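Local coordinates for DUF305 domain-containing protein (Deinococcus radiodurans R1, PDB 3BT5) that is of unknown function but folds as a helical bundle of the DUF305 family, which is grouped with the ferritin-like proteins, at residues R105-V119 against Q145-L159. Residues are numbered along the deposited sequence; the frame is centred on the assembly and turned at random. Where two conformers were deposited one is given.
Sequences RQFLRLMIRHHQGAV and QRGEIRTMEGVLGRL
The imidazole of His115 lies between Gln145 and Met152: Gln145 NE2 sits over the centre of one face, 3.0 Å from His115 CG, while Met152 CE makes a CH-pi contact with the other, 4.1 Å from the ring centroid. At the edge, His115 NE2 donates to Glu148 OE1 (2.7 Å, 157° at the hydrogen), which accepts on its anti lone pair, and His115 ND1 shares a hydrogen bond with His114 ND1. With both nitrogens engaged, the ring's rotation is fixed; an alanine here would probably leave Glu148 OE1 without its imidazole donor and open a gap between Gln145 and Met152. Leu156 CD1 lies over one face of the Arg105 guanidinium, Leu159 CB is at its edge, and NH1 bonds weakly to Leu156 O. Met152 bends at chi3 (-73°), turning CE back toward the His115 ring while SD rests 3.4 Å from Met111 CG. Leu108 CD1 meets Leu159 CD1 at 3.6 Å. Helices 100-122 and 132-158 run roughly antiparallel here (155°), their axes approaching to 9.4 Å, and pack knobs-into-holes within the all-helical bundle, with His115, Met152 and Leu156 as knobs. Helix 41-68 packs against Leu108 and supplies Ser53 to Glu148 OE2; helix 11-37 reaches Met111 and Ala118.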
# COMPACT_ATOMS: atom_id res chain seq x y z
N ARG A 105 10.45 3.20 -13.51
CA ARG A 105 9.12 3.26 -14.10
C ARG A 105 8.23 2.15 -13.58
O ARG A 105 7.05 2.38 -13.33
CB ARG A 105 9.20 3.23 -15.63
CG ARG A 105 9.80 4.51 -16.16
CD ARG A 105 9.81 4.54 -17.69
NE ARG A 105 8.46 4.50 -18.25
CZ ARG A 105 7.67 5.56 -18.40
NH1 ARG A 105 8.08 6.76 -18.03
NH2 ARG A 105 6.45 5.40 -18.92
N GLN A 106 8.78 0.94 -13.46
CA GLN A 106 8.02 -0.18 -12.91
C GLN A 106 7.58 0.12 -11.47
O GLN A 106 6.47 -0.21 -11.08
CB GLN A 106 8.87 -1.45 -12.95
CG GLN A 106 8.73 -2.26 -14.18
CD GLN A 106 7.30 -2.75 -14.38
OE1 GLN A 106 6.57 -2.15 -15.14
NE2 GLN A 106 6.90 -3.83 -13.68
N PHE A 107 8.47 0.71 -10.68
CA PHE A 107 8.10 1.07 -9.31
C PHE A 107 6.84 1.94 -9.30
O PHE A 107 5.91 1.70 -8.52
CB PHE A 107 9.27 1.77 -8.61
CG PHE A 107 8.88 2.49 -7.36
CD1 PHE A 107 8.65 1.78 -6.19
CD2 PHE A 107 8.76 3.88 -7.35
CE1 PHE A 107 8.30 2.43 -5.03
CE2 PHE A 107 8.39 4.54 -6.18
CZ PHE A 107 8.14 3.81 -5.02
N LEU A 108 6.81 2.95 -10.16
CA LEU A 108 5.67 3.86 -10.20
C LEU A 108 4.42 3.13 -10.69
O LEU A 108 3.35 3.27 -10.10
CB LEU A 108 5.97 5.06 -11.09
CG LEU A 108 7.10 5.92 -10.51
CD1 LEU A 108 7.64 6.90 -11.58
CD2 LEU A 108 6.63 6.68 -9.28
N ARG A 109 4.55 2.34 -11.77
CA ARG A 109 3.39 1.60 -12.26
C ARG A 109 2.86 0.63 -11.21
O ARG A 109 1.64 0.53 -11.01
CB ARG A 109 3.73 0.86 -13.55
CG ARG A 109 4.03 1.79 -14.71
CD ARG A 109 4.13 0.97 -15.95
NE ARG A 109 5.38 0.24 -16.00
CZ ARG A 109 6.42 0.60 -16.75
NH1 ARG A 109 7.53 -0.11 -16.74
NH2 ARG A 109 6.34 1.68 -17.52
N LEU A 110 3.74 -0.09 -10.54
CA LEU A 110 3.31 -1.05 -9.55
C LEU A 110 2.70 -0.36 -8.36
O LEU A 110 1.69 -0.82 -7.83
CB LEU A 110 4.48 -1.94 -9.08
CG LEU A 110 5.05 -2.88 -10.15
CD1 LEU A 110 6.31 -3.53 -9.62
CD2 LEU A 110 4.00 -3.95 -10.55
N MET A 111 3.29 0.75 -7.92
CA MET A 111 2.74 1.41 -6.74
C MET A 111 1.40 2.08 -7.07
O MET A 111 0.51 2.10 -6.23
CB MET A 111 3.72 2.43 -6.17
CG MET A 111 3.30 2.97 -4.80
SD MET A 111 3.54 1.79 -3.42
CE MET A 111 5.32 1.88 -3.26
N ILE A 112 1.25 2.61 -8.28
CA ILE A 112 -0.06 3.13 -8.67
C ILE A 112 -1.13 2.04 -8.64
O ILE A 112 -2.20 2.25 -8.08
CB ILE A 112 -0.02 3.82 -10.07
CG1 ILE A 112 0.77 5.13 -9.99
CG2 ILE A 112 -1.45 4.02 -10.62
CD1 ILE A 112 1.22 5.63 -11.39
N ARG A 113 -0.84 0.88 -9.22
CA ARG A 113 -1.84 -0.18 -9.25
C ARG A 113 -2.15 -0.66 -7.83
O ARG A 113 -3.32 -0.92 -7.48
CB ARG A 113 -1.36 -1.33 -10.15
CG ARG A 113 -2.44 -2.38 -10.46
CD ARG A 113 -1.85 -3.57 -11.22
NE ARG A 113 -0.84 -4.25 -10.42
CZ ARG A 113 0.12 -5.05 -10.89
NH1 ARG A 113 0.29 -5.27 -12.19
NH2 ARG A 113 0.93 -5.61 -10.05
N HIS A 114 -1.11 -0.75 -7.03
CA HIS A 114 -1.23 -1.10 -5.63
C HIS A 114 -2.18 -0.14 -4.90
O HIS A 114 -3.13 -0.57 -4.21
CB HIS A 114 0.17 -1.08 -5.04
CG HIS A 114 0.25 -1.14 -3.56
ND1 HIS A 114 0.03 -0.04 -2.76
CD2 HIS A 114 0.55 -2.17 -2.72
CE1 HIS A 114 0.19 -0.39 -1.50
NE2 HIS A 114 0.50 -1.67 -1.45
N HIS A 115 -1.98 1.16 -5.09
CA HIS A 115 -2.82 2.14 -4.42
C HIS A 115 -4.25 2.12 -4.97
O HIS A 115 -5.20 2.33 -4.22
CB HIS A 115 -2.22 3.54 -4.64
CG HIS A 115 -1.10 3.88 -3.69
ND1 HIS A 115 -0.28 2.92 -3.10
CD2 HIS A 115 -0.69 5.08 -3.21
CE1 HIS A 115 0.57 3.53 -2.29
NE2 HIS A 115 0.36 4.84 -2.35
N GLN A 116 -4.42 1.89 -6.26
CA GLN A 116 -5.76 1.75 -6.82
C GLN A 116 -6.48 0.58 -6.17
O GLN A 116 -7.67 0.67 -5.90
CB GLN A 116 -5.72 1.60 -8.35
CG GLN A 116 -5.23 2.87 -9.03
CD GLN A 116 -4.90 2.69 -10.49
OE1 GLN A 116 -4.50 1.62 -10.91
NE2 GLN A 116 -5.03 3.77 -11.27
N GLY A 117 -5.78 -0.52 -5.93
CA GLY A 117 -6.43 -1.65 -5.25
C GLY A 117 -6.80 -1.30 -3.83
O GLY A 117 -7.90 -1.67 -3.36
N ALA A 118 -5.94 -0.58 -3.12
CA ALA A 118 -6.25 -0.14 -1.75
C ALA A 118 -7.52 0.72 -1.75
O ALA A 118 -8.41 0.53 -0.92
CB ALA A 118 -5.07 0.62 -1.10
N VAL A 119 -7.61 1.66 -2.69
CA VAL A 119 -8.81 2.50 -2.72
C VAL A 119 -10.06 1.64 -2.95
O VAL A 119 -11.10 1.81 -2.30
CB VAL A 119 -8.68 3.60 -3.80
CG1 VAL A 119 -10.01 4.35 -4.00
CG2 VAL A 119 -7.60 4.58 -3.37
N GLN A 145 -4.03 7.65 -0.41
CA GLN A 145 -3.71 6.85 -1.61
C GLN A 145 -3.94 7.71 -2.84
O GLN A 145 -3.15 7.65 -3.78
CB GLN A 145 -4.66 5.64 -1.79
CG GLN A 145 -4.71 4.58 -0.76
CD GLN A 145 -3.37 4.19 -0.37
OE1 GLN A 145 -2.87 4.64 0.65
NE2 GLN A 145 -2.73 3.35 -1.19
N ARG A 146 -5.05 8.45 -2.85
CA ARG A 146 -5.38 9.24 -4.02
C ARG A 146 -4.37 10.37 -4.23
O ARG A 146 -4.01 10.67 -5.36
CB ARG A 146 -6.83 9.75 -3.95
CG ARG A 146 -7.87 8.67 -4.24
CD ARG A 146 -9.33 9.19 -4.14
NE ARG A 146 -10.28 8.22 -4.69
CZ ARG A 146 -11.60 8.24 -4.46
NH1 ARG A 146 -12.11 9.16 -3.66
NH2 ARG A 146 -12.38 7.32 -5.00
N GLY A 147 -3.91 10.99 -3.14
CA GLY A 147 -2.86 12.01 -3.27
C GLY A 147 -1.60 11.40 -3.87
O GLY A 147 -0.99 11.97 -4.78
N GLU A 148 -1.19 10.25 -3.35
CA GLU A 148 0.05 9.63 -3.84
C GLU A 148 -0.07 9.15 -5.29
O GLU A 148 0.89 9.26 -6.05
CB GLU A 148 0.47 8.50 -2.90
CG GLU A 148 0.92 9.07 -1.55
CD GLU A 148 1.32 8.03 -0.51
OE1 GLU A 148 1.13 6.80 -0.72
OE2 GLU A 148 1.85 8.48 0.54
N ILE A 149 -1.23 8.61 -5.67
CA ILE A 149 -1.44 8.25 -7.06
C ILE A 149 -1.24 9.47 -7.97
O ILE A 149 -0.57 9.39 -8.99
CB ILE A 149 -2.87 7.67 -7.29
CG1 ILE A 149 -2.97 6.28 -6.65
CG2 ILE A 149 -3.20 7.61 -8.77
CD1 ILE A 149 -4.41 5.81 -6.56
N ARG A 150 -1.83 10.60 -7.60
CA ARG A 150 -1.71 11.77 -8.46
C ARG A 150 -0.24 12.20 -8.61
O ARG A 150 0.23 12.56 -9.72
CB ARG A 150 -2.58 12.91 -7.92
CG ARG A 150 -2.78 14.04 -8.94
CD ARG A 150 -3.77 13.65 -10.04
NE ARG A 150 -5.11 13.54 -9.49
CZ ARG A 150 -5.94 14.57 -9.34
NH1 ARG A 150 -5.57 15.79 -9.76
NH2 ARG A 150 -7.13 14.38 -8.80
N THR A 151 0.49 12.22 -7.50
CA THR A 151 1.92 12.53 -7.57
C THR A 151 2.65 11.52 -8.46
O THR A 151 3.44 11.90 -9.33
CB THR A 151 2.54 12.54 -6.17
OG1 THR A 151 1.91 13.56 -5.37
CG2 THR A 151 4.06 12.80 -6.22
N MET A 152 2.40 10.23 -8.23
CA MET A 152 3.12 9.24 -9.00
C MET A 152 2.83 9.34 -10.50
O MET A 152 3.72 9.14 -11.32
CB MET A 152 2.80 7.83 -8.49
CG MET A 152 3.40 7.60 -7.11
SD MET A 152 3.20 5.87 -6.59
CE MET A 152 1.45 5.83 -6.23
N GLU A 153 1.59 9.64 -10.86
CA GLU A 153 1.25 9.82 -12.27
C GLU A 153 2.01 11.02 -12.85
O GLU A 153 2.45 10.98 -14.00
CB GLU A 153 -0.26 10.02 -12.45
CG GLU A 153 -1.02 8.76 -12.12
CD GLU A 153 -2.52 8.93 -12.14
OE1 GLU A 153 -3.01 10.05 -11.86
OE2 GLU A 153 -3.21 7.92 -12.39
N GLY A 154 2.16 12.08 -12.05
CA GLY A 154 2.92 13.25 -12.51
C GLY A 154 4.39 12.89 -12.71
O GLY A 154 5.01 13.28 -13.72
N VAL A 155 4.96 12.16 -11.75
CA VAL A 155 6.37 11.79 -11.85
C VAL A 155 6.59 10.88 -13.06
O VAL A 155 7.55 11.05 -13.83
CB VAL A 155 6.86 11.08 -10.55
CG1 VAL A 155 8.31 10.61 -10.72
CG2 VAL A 155 6.71 12.03 -9.36
N LEU A 156 5.71 9.89 -13.23
CA LEU A 156 5.86 8.96 -14.34
C LEU A 156 5.85 9.74 -15.66
O LEU A 156 6.63 9.44 -16.58
CB LEU A 156 4.74 7.91 -14.30
CG LEU A 156 4.80 6.75 -15.29
CD1 LEU A 156 6.08 5.96 -15.15
CD2 LEU A 156 3.57 5.87 -15.05
N GLY A 157 4.98 10.74 -15.76
CA GLY A 157 4.92 11.58 -16.96
C GLY A 157 6.18 12.40 -17.19
O GLY A 157 6.53 12.70 -18.35
N ARG A 158 6.86 12.80 -16.11
CA ARG A 158 8.08 13.63 -16.21
C ARG A 158 9.38 12.82 -16.37
O ARG A 158 10.39 13.35 -16.83
CB ARG A 158 8.21 14.56 -15.01
CG ARG A 158 7.19 15.69 -15.03
CD ARG A 158 7.37 16.69 -13.90
NE ARG A 158 7.05 16.15 -12.58
CZ ARG A 158 5.83 16.13 -12.03
NH1 ARG A 158 5.67 15.64 -10.80
NH2 ARG A 158 4.77 16.58 -12.70
N LEU A 159 9.35 11.54 -16.02
CA LEU A 159 10.49 10.68 -16.30
C LEU A 159 10.58 10.47 -17.81
O LEU A 159 11.66 10.21 -18.32
CB LEU A 159 10.39 9.34 -15.57
CG LEU A 159 10.67 9.35 -14.07
CD1 LEU A 159 10.49 7.95 -13.48
CD2 LEU A 159 12.07 9.87 -13.77